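Local coordinates for protein adenylyltransferase VopS (PDB 3LET) that transfers AMP from ATP to a threonine of host Rho GTPases, blocking their binding to downstream effectors and so actin assembly in infected cells, at residues Lys92-Ala95 / Val96-Lys100; Gly243-Lys246 / Gln247-Gly251; Gly251-Glu255 / Asn256-Asp260. All coordinates share one frame; numbering follows the deposited sequence.

In the fold
All three contacts are local, made between residues three to five apart. Contact 1 lies on helix 88-102 in the N-terminal part of the chain; contacts 2 and 3 share Gly251 and helix 238-255 in the Fic part. Contacts 1 and 3 fall on opposite sides of the chain's centre, their own centres about 30 Å apart. Contacts 1 and 2 are partly buried mid-helix turns, each with a leucine packed on a branched residue four positions on, but contact 2 adds a salt bridge on its exposed side. Contact 3 is a surface contact, where the helix ends and an asparagine side chain and a water supplement the last helical bond.

Contact 1 of 3, residues Lys92-Ala95 / Val96-Lys100; sequences KSLA and VRVVK
Four successive i to i+4 backbone bonds join Lys92-Ala95 to Val96-Lys100, the regular ladder of an alpha-helix. The shortest runs from Val99 N to Ala95 O at 2.9 Å; Val98 N follows, reaching Leu94 O at 3.0 Å. Val96 N bonds to Lys92 O at 3.1 Å, and Arg97 N to Ser93 O is the longest at 3.3 Å. One turn further back, Ser93 OG bonds to Asp89 O.

The valines lay methyl groups against these same carbonyls. CG2 of Val96 comes to 3.2 Å from Lys92 O, and CG2 of Val99 meets Ala95 O in the same manner. At Val98, CG2 lies beside the backbone N, with CG1 anti to it (chi1 164°); this turns CG2 back along the helix, where it touches CD1 of Leu94 at 4.0 Å, the two side chains crossing obliquely. Arg97 adds its CG, 3.5 Å from Ser93 O, before the chain bends away to a cation-pi contact with Tyr225.

Helix 88-102 is thus packed on several flanks. Ala95, Val96 and Val99 meet helix 58-75, to which Lys100 adds a salt bridge with Glu66; on helix 113-139, Phe124 is met by Ala95 and Val98, and Met120 by Val98 and Val99; and Ser93, Leu94 and Arg97 touch Ile239 at the start of helix 238-255.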
# COMPACT_ATOMS: atom_id res chain seq x y z
N LYS A 92 8.17 6.78 -4.72
CA LYS A 92 9.57 6.96 -4.32
C LYS A 92 10.00 5.89 -3.32
O LYS A 92 11.11 5.39 -3.39
CB LYS A 92 9.79 8.35 -3.75
CG LYS A 92 11.21 8.52 -3.19
CD LYS A 92 11.60 9.97 -2.99
CE LYS A 92 13.07 10.09 -2.57
NZ LYS A 92 13.58 11.50 -2.60
N SER A 93 9.14 5.56 -2.35
CA SER A 93 9.51 4.58 -1.32
C SER A 93 9.73 3.24 -2.00
O SER A 93 10.66 2.49 -1.65
CB SER A 93 8.38 4.39 -0.27
OG SER A 93 7.97 5.62 0.27
N LEU A 94 8.83 2.92 -2.92
CA LEU A 94 8.87 1.64 -3.62
C LEU A 94 10.12 1.59 -4.48
O LEU A 94 10.80 0.59 -4.55
CB LEU A 94 7.61 1.47 -4.53
CG LEU A 94 7.59 0.15 -5.31
CD1 LEU A 94 7.80 -1.06 -4.41
CD2 LEU A 94 6.27 0.00 -6.07
N ALA A 95 10.38 2.67 -5.19
CA ALA A 95 11.51 2.72 -6.13
C ALA A 95 12.82 2.44 -5.36
O ALA A 95 13.68 1.68 -5.82
CB ALA A 95 11.54 4.10 -6.80
N VAL A 96 12.97 3.05 -4.20
CA VAL A 96 14.17 2.83 -3.37
C VAL A 96 14.35 1.38 -3.00
O VAL A 96 15.48 0.85 -3.04
CB VAL A 96 14.11 3.66 -2.06
CG1 VAL A 96 15.28 3.30 -1.17
CG2 VAL A 96 14.11 5.15 -2.41
N ARG A 97 13.25 0.71 -2.62
CA ARG A 97 13.35 -0.71 -2.21
C ARG A 97 13.65 -1.64 -3.38
O ARG A 97 14.40 -2.62 -3.23
CB ARG A 97 12.05 -1.18 -1.52
CG ARG A 97 11.74 -0.48 -0.22
CD ARG A 97 12.93 -0.47 0.72
NE ARG A 97 13.21 -1.78 1.29
CZ ARG A 97 12.82 -2.18 2.50
NH1 ARG A 97 12.12 -1.37 3.29
NH2 ARG A 97 13.13 -3.40 2.92
N VAL A 98 13.08 -1.35 -4.55
CA VAL A 98 13.33 -2.15 -5.74
C VAL A 98 14.79 -1.98 -6.15
O VAL A 98 15.47 -2.95 -6.50
CB VAL A 98 12.34 -1.77 -6.86
CG1 VAL A 98 12.79 -2.27 -8.25
CG2 VAL A 98 10.93 -2.34 -6.50
N VAL A 99 15.28 -0.75 -6.08
CA VAL A 99 16.70 -0.47 -6.43
C VAL A 99 17.63 -1.20 -5.47
O VAL A 99 18.65 -1.78 -5.87
CB VAL A 99 17.01 1.04 -6.37
CG1 VAL A 99 18.57 1.29 -6.38
CG2 VAL A 99 16.37 1.72 -7.53
N LYS A 100 17.29 -1.19 -4.19
CA LYS A 100 18.09 -1.93 -3.21
C LYS A 100 18.10 -3.41 -3.54
O LYS A 100 19.12 -4.07 -3.37
CB LYS A 100 17.59 -1.69 -1.77
CG LYS A 100 17.97 -0.30 -1.24
CD LYS A 100 17.39 -0.02 0.15
CE LYS A 100 17.85 1.33 0.69
NZ LYS A 100 19.27 1.32 1.13

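Contact 2 of 3, residues Gly243-Lys246 / Gln247-Gly251; sequences GMLK and QHIEG
Lys246 and Glu250 reach each other along different paths: Lys246 sends CG anti to its backbone N (chi1 173°) and folds only at its last torsion, chi4 70°, while Glu250 has CG beside the backbone N and stays extended beyond it. NZ of Lys246 then meets Glu250 OE1 at 2.8 Å, on the syn side of the carboxylate, in a salt bridge that is also a hydrogen bond. The lysine's CG lies 3.4 Å from the same oxygen. A water donates to Glu250 OE2 at 2.7 Å and is held weakly by NZ, while Met207 N also bonds to OE2, tying the pair to the start of helix 207-217.

This is an i to i+4 ion pair on the outer side of helix 238-255, in the mainly helical Fic fold. The backbone keeps alpha-helical bonds beneath it, such as Glu250 N to Lys246 O at 2.9 Å, although the turn widens to pi type over 248-251.

On another side, CD1 of Leu245 touches CG2 of Ile249 at 3.9 Å. Leu245 reaches Val271 of helix 260-274, and its side chain lies about 6 Å from that of Asn281, a probable ATP-binding residue.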
# COMPACT_ATOMS: atom_id res chain seq x y z
N GLY A 243 -0.46 2.15 -0.90
CA GLY A 243 -0.66 3.35 -1.72
C GLY A 243 -2.03 3.34 -2.44
O GLY A 243 -2.70 4.36 -2.57
N MET A 244 -2.43 2.17 -2.91
CA MET A 244 -3.73 2.04 -3.60
C MET A 244 -4.88 2.28 -2.61
O MET A 244 -5.86 2.95 -2.94
CB MET A 244 -3.85 0.65 -4.23
CG MET A 244 -3.03 0.44 -5.52
SD MET A 244 -3.35 1.66 -6.80
CE MET A 244 -4.93 1.08 -7.51
N LEU A 245 -4.76 1.74 -1.39
CA LEU A 245 -5.82 1.99 -0.39
C LEU A 245 -5.92 3.51 -0.12
O LEU A 245 -7.02 4.10 -0.02
CB LEU A 245 -5.51 1.25 0.91
CG LEU A 245 -6.50 1.53 2.05
CD1 LEU A 245 -7.92 1.25 1.57
CD2 LEU A 245 -6.13 0.67 3.28
N LYS A 246 -4.77 4.14 0.04
CA LYS A 246 -4.73 5.56 0.36
C LYS A 246 -5.41 6.34 -0.76
O LYS A 246 -6.21 7.25 -0.50
CB LYS A 246 -3.27 6.00 0.55
CG LYS A 246 -3.08 7.52 0.72
CD LYS A 246 -1.60 7.81 0.93
CE LYS A 246 -1.28 9.29 0.65
NZ LYS A 246 -1.86 10.16 1.69
N GLN A 247 -5.10 6.01 -2.01
CA GLN A 247 -5.66 6.77 -3.13
C GLN A 247 -7.14 6.42 -3.26
O GLN A 247 -7.95 7.24 -3.71
CB GLN A 247 -4.94 6.40 -4.45
CG GLN A 247 -5.65 6.83 -5.73
CD GLN A 247 -5.90 8.33 -5.81
OE1 GLN A 247 -5.13 9.14 -5.28
NE2 GLN A 247 -6.99 8.72 -6.49
N HIS A 248 -7.49 5.22 -2.84
CA HIS A 248 -8.90 4.79 -2.91
C HIS A 248 -9.76 5.67 -2.01
O HIS A 248 -10.83 6.14 -2.41
CB HIS A 248 -9.02 3.34 -2.47
CG HIS A 248 -10.39 2.76 -2.66
ND1 HIS A 248 -11.04 2.76 -3.87
CD2 HIS A 248 -11.25 2.20 -1.77
CE1 HIS A 248 -12.23 2.20 -3.74
NE2 HIS A 248 -12.39 1.85 -2.48
N ILE A 249 -9.28 5.90 -0.79
CA ILE A 249 -10.14 6.55 0.19
C ILE A 249 -10.02 8.07 0.15
O ILE A 249 -10.98 8.77 0.44
CB ILE A 249 -9.89 6.03 1.62
CG1 ILE A 249 -8.45 6.36 2.10
CG2 ILE A 249 -10.15 4.50 1.64
CD1 ILE A 249 -8.10 5.66 3.45
N GLU A 250 -8.83 8.56 -0.16
CA GLU A 250 -8.60 10.01 -0.17
C GLU A 250 -8.89 10.63 -1.54
O GLU A 250 -9.07 11.85 -1.64
CB GLU A 250 -7.16 10.33 0.23
CG GLU A 250 -6.82 9.89 1.67
CD GLU A 250 -5.35 10.08 2.02
OE1 GLU A 250 -4.54 10.53 1.15
OE2 GLU A 250 -4.98 9.76 3.17
N GLY A 251 -8.96 9.78 -2.56
CA GLY A 251 -9.11 10.21 -3.96
C GLY A 251 -10.37 9.64 -4.59
O GLY A 251 -11.36 10.35 -4.71
O HOH W 1 -2.93 10.09 4.82

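Contact 3 of 3, residues Gly251-Glu255 / Asn256-Asp260; sequences GFLKE and NPVAD
Phe252 meets Asn256 through both its backbone carbonyl and its ring, just where the helix stops. Phe252 O takes two donors, here from one residue: Asn256 N at 2.9 Å and Asn256 ND2 at 3.0 Å. The bond from ND2 is not in the plane of its amide: Phe252 O sits 22° out of it. With CG of Asn256 beside its backbone N (chi1 -46°), the amide turns back over the helix end, and ND2 also lies over one face of the Phe252 ring, 3.1 Å from CD1. Ring and amide planes are 40° apart, so the amide is neither stacked flat nor upright on the ring.

Leu253 uses its carbonyl differently. A water donates to Leu253 O at 2.7 Å and accepts from Val258 N at 3.2 Å, bridging the helix end to the departing chain. The same oxygen receives a CA-H...O contact from Pro257. CD2 of Leu253 meets CG1 of Val258 at 4.0 Å, an apolar touch across the bend.

Lys254 O lies 3.6 Å from Pro257 CG, and NZ of Lys254 turns back to a hydrogen bond with Glu250 O. Beyond it, Glu255 is the last helical residue; its carbonyl oxygen packs against Pro257 CD. The chain has already left helical geometry at Asn256, and Pro257, lacking an N-H, could not donate the next helical bond.

The bend leads from helix 238-255 into helix 260-274. Leu253 and Val258 both rest on His266, with Leu267 under the former and Leu263 under the latter, while the Phe252 ring reaches Ala142 in the loop after helix 113-139.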
# COMPACT_ATOMS: atom_id res chain seq x y z
N GLY A 251 -8.96 9.78 -2.56
CA GLY A 251 -9.11 10.21 -3.96
C GLY A 251 -10.37 9.64 -4.59
O GLY A 251 -11.36 10.35 -4.71
N PHE A 252 -10.37 8.35 -4.91
CA PHE A 252 -11.48 7.76 -5.66
C PHE A 252 -12.86 7.96 -4.96
O PHE A 252 -13.82 8.38 -5.59
CB PHE A 252 -11.27 6.28 -5.90
CG PHE A 252 -12.37 5.64 -6.72
CD1 PHE A 252 -12.43 5.86 -8.09
CD2 PHE A 252 -13.33 4.85 -6.13
CE1 PHE A 252 -13.44 5.29 -8.86
CE2 PHE A 252 -14.35 4.27 -6.89
CZ PHE A 252 -14.40 4.49 -8.26
N LEU A 253 -12.94 7.65 -3.67
CA LEU A 253 -14.23 7.73 -2.97
C LEU A 253 -14.68 9.16 -2.69
O LEU A 253 -15.81 9.39 -2.27
CB LEU A 253 -14.20 6.92 -1.67
CG LEU A 253 -14.09 5.41 -1.90
CD1 LEU A 253 -13.94 4.63 -0.59
CD2 LEU A 253 -15.32 4.90 -2.70
N LYS A 254 -13.79 10.12 -2.93
CA LYS A 254 -14.13 11.55 -2.89
C LYS A 254 -14.59 12.08 -4.27
O LYS A 254 -15.53 12.87 -4.35
CB LYS A 254 -12.93 12.35 -2.38
CG LYS A 254 -12.43 11.95 -0.99
CD LYS A 254 -12.74 13.01 0.08
CE LYS A 254 -11.58 13.21 1.10
NZ LYS A 254 -10.22 13.52 0.48
N GLU A 255 -13.93 11.67 -5.34
CA GLU A 255 -14.28 12.12 -6.69
C GLU A 255 -15.57 11.45 -7.17
O GLU A 255 -16.28 11.97 -8.03
CB GLU A 255 -13.18 11.77 -7.69
CG GLU A 255 -11.80 12.21 -7.27
CD GLU A 255 -11.47 13.59 -7.77
OE1 GLU A 255 -12.41 14.34 -8.09
OE2 GLU A 255 -10.26 13.92 -7.85
N ASN A 256 -15.83 10.27 -6.62
CA ASN A 256 -16.98 9.46 -7.00
C ASN A 256 -17.66 9.04 -5.70
O ASN A 256 -17.49 7.90 -5.26
CB ASN A 256 -16.52 8.23 -7.78
CG ASN A 256 -15.49 8.56 -8.84
OD1 ASN A 256 -15.84 9.00 -9.93
ND2 ASN A 256 -14.21 8.34 -8.52
N PRO A 257 -18.42 9.95 -5.08
CA PRO A 257 -19.00 9.72 -3.76
C PRO A 257 -20.02 8.60 -3.76
O PRO A 257 -20.81 8.46 -4.70
CB PRO A 257 -19.68 11.06 -3.43
CG PRO A 257 -19.05 12.05 -4.34
CD PRO A 257 -18.73 11.30 -5.59
N VAL A 258 -20.01 7.78 -2.72
CA VAL A 258 -20.94 6.66 -2.68
C VAL A 258 -21.98 6.92 -1.61
O VAL A 258 -21.79 7.79 -0.76
CB VAL A 258 -20.22 5.32 -2.45
CG1 VAL A 258 -19.20 5.08 -3.58
CG2 VAL A 258 -19.54 5.28 -1.10
N ALA A 259 -23.08 6.18 -1.65
CA ALA A 259 -24.15 6.36 -0.69
C ALA A 259 -23.69 5.89 0.68
O ALA A 259 -22.93 4.93 0.80
CB ALA A 259 -25.40 5.58 -1.13
N ASP A 260 -24.17 6.56 1.73
CA ASP A 260 -23.83 6.19 3.09
C ASP A 260 -24.08 4.71 3.36
O ASP A 260 -23.32 4.08 4.09
CB ASP A 260 -24.64 7.02 4.08
CG ASP A 260 -24.20 8.47 4.11
OD1 ASP A 260 -23.09 8.76 3.61
OD2 ASP A 260 -24.96 9.32 4.63
O HOH W 2 -17.66 8.34 -0.65